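Local coordinates for RagA protein (Porphyromonas gingivalis, PDB 6SLN) that probably takes up peptides or other nutrients across the bacterial outer membrane as the beta-barrel subunit of a TonB-dependent transporter complex with a partner protein, at residues Ala252-Asn257 against Gly884-Asn889. Residues are numbered along the deposited sequence; the frame is centred on the assembly and turned at random.
Sequences AGFWGN and GLMQLN
The ring of Phe254 lies against the backbone and CB of Met886 and reaches on to Gln887, joining two loops far apart in sequence through van der Waals and CH-pi contacts with side-chain and peptide atoms. In the CH-pi contact, Met886 CB stands over one ring face, 3.8 Å from the ring centroid of Phe254 and 30° off the normal. The peptide carbon of Met886 sits over the rim of that face, so the flat ring suits a largely backbone neighbour. Phe254 CG is anti to the backbone N (chi1 -169°), which carries the ring across. At its far end, Phe254 CZ lies 3.6 Å from Gln887 CB, with Gln887 N oblique to the ring.

A smaller apolar pair lies alongside. The Met886 chain, bent at chi2 and chi3, brings its methyl CE to 3.7 Å from Ala252 CB; a short methyl and a flexible thioether fit together here.

Local turns present these groups. Gly253 ends helix 242-252 in a Schellman motif; at phi 90° a CB would press on Ala252 O, so glycine suits the place. Type I turns follow from Gly253 to Gly256 and from Leu885 to Leu888.

The loops link barrel strands 218-230 to 309-322 and 857-873 to 921-937, meeting at the surface beside another protein chain, which packs on Phe254. The carbonyl oxygens of Met886 and Phe254 have outside partners, Gln249 NE2 and a polar side chain of that chain. Between the segments, contact rests on shape and dispersion, with Gln249 adding a directional polar tie from helix to loop.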
ATOM      1  N   ALA A 252      53.175  10.916  -6.206  1.00 51.20           N
ATOM      2  CA  ALA A 252      52.630  11.406  -4.949  1.00 51.11           C
ATOM      3  C   ALA A 252      52.718  10.386  -3.818  1.00 54.73           C
ATOM      4  O   ALA A 252      52.503  10.764  -2.667  1.00 60.44           O
ATOM      5  CB  ALA A 252      51.176  11.842  -5.160  1.00 47.27           C
ATOM      6  N   GLY A 253      53.030   9.119  -4.098  1.00 48.46           N
ATOM      7  CA  GLY A 253      53.117   8.112  -3.054  1.00 48.45           C
ATOM      8  C   GLY A 253      51.819   7.388  -2.765  1.00 47.25           C
ATOM      9  O   GLY A 253      51.776   6.535  -1.861  1.00 47.20           O
ATOM     10  N   PHE A 254      50.768   7.694  -3.525  1.00 46.36           N
ATOM     11  CA  PHE A 254      49.460   7.094  -3.319  1.00 45.21           C
ATOM     12  C   PHE A 254      49.519   5.580  -3.287  1.00 58.14           C
ATOM     13  O   PHE A 254      48.838   4.943  -2.477  1.00 73.11           O
ATOM     14  CB  PHE A 254      48.518   7.541  -4.423  1.00 44.46           C
ATOM     15  CG  PHE A 254      47.111   7.199  -4.156  1.00 52.71           C
ATOM     16  CD1 PHE A 254      46.513   7.600  -2.966  1.00 46.74           C
ATOM     17  CD2 PHE A 254      46.375   6.463  -5.072  1.00 55.61           C
ATOM     18  CE1 PHE A 254      45.204   7.296  -2.707  1.00 41.90           C
ATOM     19  CE2 PHE A 254      45.043   6.142  -4.806  1.00 60.24           C
ATOM     20  CZ  PHE A 254      44.457   6.561  -3.619  1.00 45.33           C
ATOM     21  N   TRP A 255      50.305   4.985  -4.172  1.00 45.71           N
ATOM     22  CA  TRP A 255      50.355   3.543  -4.322  1.00 45.68           C
ATOM     23  C   TRP A 255      51.476   2.906  -3.503  1.00 46.64           C
ATOM     24  O   TRP A 255      51.734   1.714  -3.652  1.00 58.92           O
ATOM     25  CB  TRP A 255      50.496   3.191  -5.807  1.00 45.76           C
ATOM     26  CG  TRP A 255      49.356   3.710  -6.672  1.00 44.84           C
ATOM     27  CD1 TRP A 255      49.416   4.690  -7.619  1.00 44.97           C
ATOM     28  CD2 TRP A 255      48.006   3.258  -6.659  1.00 47.58           C
ATOM     29  NE1 TRP A 255      48.188   4.886  -8.194  1.00 44.02           N
ATOM     30  CE2 TRP A 255      47.301   4.014  -7.623  1.00 48.14           C
ATOM     31  CE3 TRP A 255      47.316   2.296  -5.919  1.00 47.55           C
ATOM     32  CZ2 TRP A 255      45.941   3.834  -7.865  1.00 49.78           C
ATOM     33  CZ3 TRP A 255      45.965   2.121  -6.157  1.00 43.91           C
ATOM     34  CH2 TRP A 255      45.293   2.887  -7.122  1.00 43.97           C
ATOM     35  N   GLY A 256      52.127   3.653  -2.630  1.00 50.08           N
ATOM     36  CA  GLY A 256      53.181   3.127  -1.792  1.00 48.26           C
ATOM     37  C   GLY A 256      54.488   3.852  -2.039  1.00 52.36           C
ATOM     38  O   GLY A 256      54.590   4.747  -2.877  1.00 52.36           O
ATOM     39  N   ASN A 257      55.493   3.456  -1.278  1.00 58.34           N
ATOM     40  CA  ASN A 257      56.830   3.979  -1.502  1.00 65.65           C
ATOM     41  C   ASN A 257      57.596   3.025  -2.405  1.00 65.95           C
ATOM     42  O   ASN A 257      57.287   1.834  -2.486  1.00 65.79           O
ATOM     43  CB  ASN A 257      57.566   4.179  -0.175  1.00 69.44           C
ATOM     44  CG  ASN A 257      56.646   4.692   0.924  1.00 74.99           C
ATOM     45  OD1 ASN A 257      56.630   4.162   2.037  1.00 78.54           O
ATOM     46  ND2 ASN A 257      55.872   5.729   0.614  1.00 73.33           N
ATOM     47  N   GLY A 884      44.346  14.777  -0.807  1.00 43.44           N
ATOM     48  CA  GLY A 884      43.412  13.719  -0.477  1.00 41.68           C
ATOM     49  C   GLY A 884      42.563  13.431  -1.693  1.00 42.80           C
ATOM     50  O   GLY A 884      42.624  14.145  -2.697  1.00 41.14           O
ATOM     51  N   LEU A 885      41.748  12.378  -1.576  1.00 44.26           N
ATOM     52  CA  LEU A 885      40.967  11.857  -2.696  1.00 40.57           C
ATOM     53  C   LEU A 885      41.875  11.496  -3.872  1.00 47.78           C
ATOM     54  O   LEU A 885      41.547  11.702  -5.041  1.00 39.92           O
ATOM     55  CB  LEU A 885      39.890  12.850  -3.103  1.00 39.01           C
ATOM     56  CG  LEU A 885      38.864  12.907  -1.987  1.00 44.37           C
ATOM     57  CD1 LEU A 885      38.446  14.343  -1.735  1.00 39.61           C
ATOM     58  CD2 LEU A 885      37.696  12.027  -2.349  1.00 37.44           C
ATOM     59  N   MET A 886      43.038  10.948  -3.555  1.00 45.30           N
ATOM     60  CA  MET A 886      44.074  10.837  -4.562  1.00 42.17           C
ATOM     61  C   MET A 886      43.826   9.688  -5.534  1.00 52.81           C
ATOM     62  O   MET A 886      44.643   9.469  -6.437  1.00 49.46           O
ATOM     63  CB  MET A 886      45.428  10.705  -3.874  1.00 44.12           C
ATOM     64  CG  MET A 886      45.789  11.930  -3.034  1.00 47.26           C
ATOM     65  SD  MET A 886      46.147  13.380  -4.037  1.00 56.58           S
ATOM     66  CE  MET A 886      47.629  12.845  -4.906  1.00 44.58           C
ATOM     67  N   GLN A 887      42.713   8.965  -5.383  1.00 56.79           N
ATOM     68  CA  GLN A 887      42.279   7.981  -6.363  1.00 39.88           C
ATOM     69  C   GLN A 887      41.411   8.591  -7.449  1.00 42.05           C
ATOM     70  O   GLN A 887      41.063   7.899  -8.409  1.00 43.31           O
ATOM     71  CB  GLN A 887      41.517   6.848  -5.683  1.00 39.20           C
ATOM     72  CG  GLN A 887      40.112   7.241  -5.245  1.00 38.29           C
ATOM     73  CD  GLN A 887      40.044   7.577  -3.771  1.00 38.26           C
ATOM     74  OE1 GLN A 887      40.874   8.337  -3.240  1.00 38.91           O
ATOM     75  NE2 GLN A 887      39.059   7.001  -3.089  1.00 44.45           N
ATOM     76  N   LEU A 888      41.058   9.862  -7.331  1.00 42.55           N
ATOM     77  CA  LEU A 888      40.204  10.504  -8.313  1.00 42.27           C
ATOM     78  C   LEU A 888      41.040  11.239  -9.342  1.00 43.84           C
ATOM     79  O   LEU A 888      42.097  11.799  -9.028  1.00 40.57           O
ATOM     80  CB  LEU A 888      39.243  11.493  -7.658  1.00 40.65           C
ATOM     81  CG  LEU A 888      38.505  10.976  -6.439  1.00 46.78           C
ATOM     82  CD1 LEU A 888      37.620  12.076  -5.877  1.00 56.95           C
ATOM     83  CD2 LEU A 888      37.701   9.771  -6.845  1.00 43.72           C
ATOM     84  N   ASN A 889      40.536  11.249 -10.575  1.00 39.61           N
ATOM     85  CA  ASN A 889      41.156  12.054 -11.615  1.00 49.69           C
ATOM     86  C   ASN A 889      41.114  13.514 -11.196  1.00 47.07           C
ATOM     87  O   ASN A 889      40.135  13.968 -10.595  1.00 45.93           O
ATOM     88  CB  ASN A 889      40.437  11.857 -12.948  1.00 46.33           C
ATOM     89  CG  ASN A 889      41.232  12.379 -14.128  1.00 44.04           C
ATOM     90  OD1 ASN A 889      42.458  12.214 -14.189  1.00 47.15           O
ATOM     91  ND2 ASN A 889      40.539  13.008 -15.083  1.00 41.95           N
TER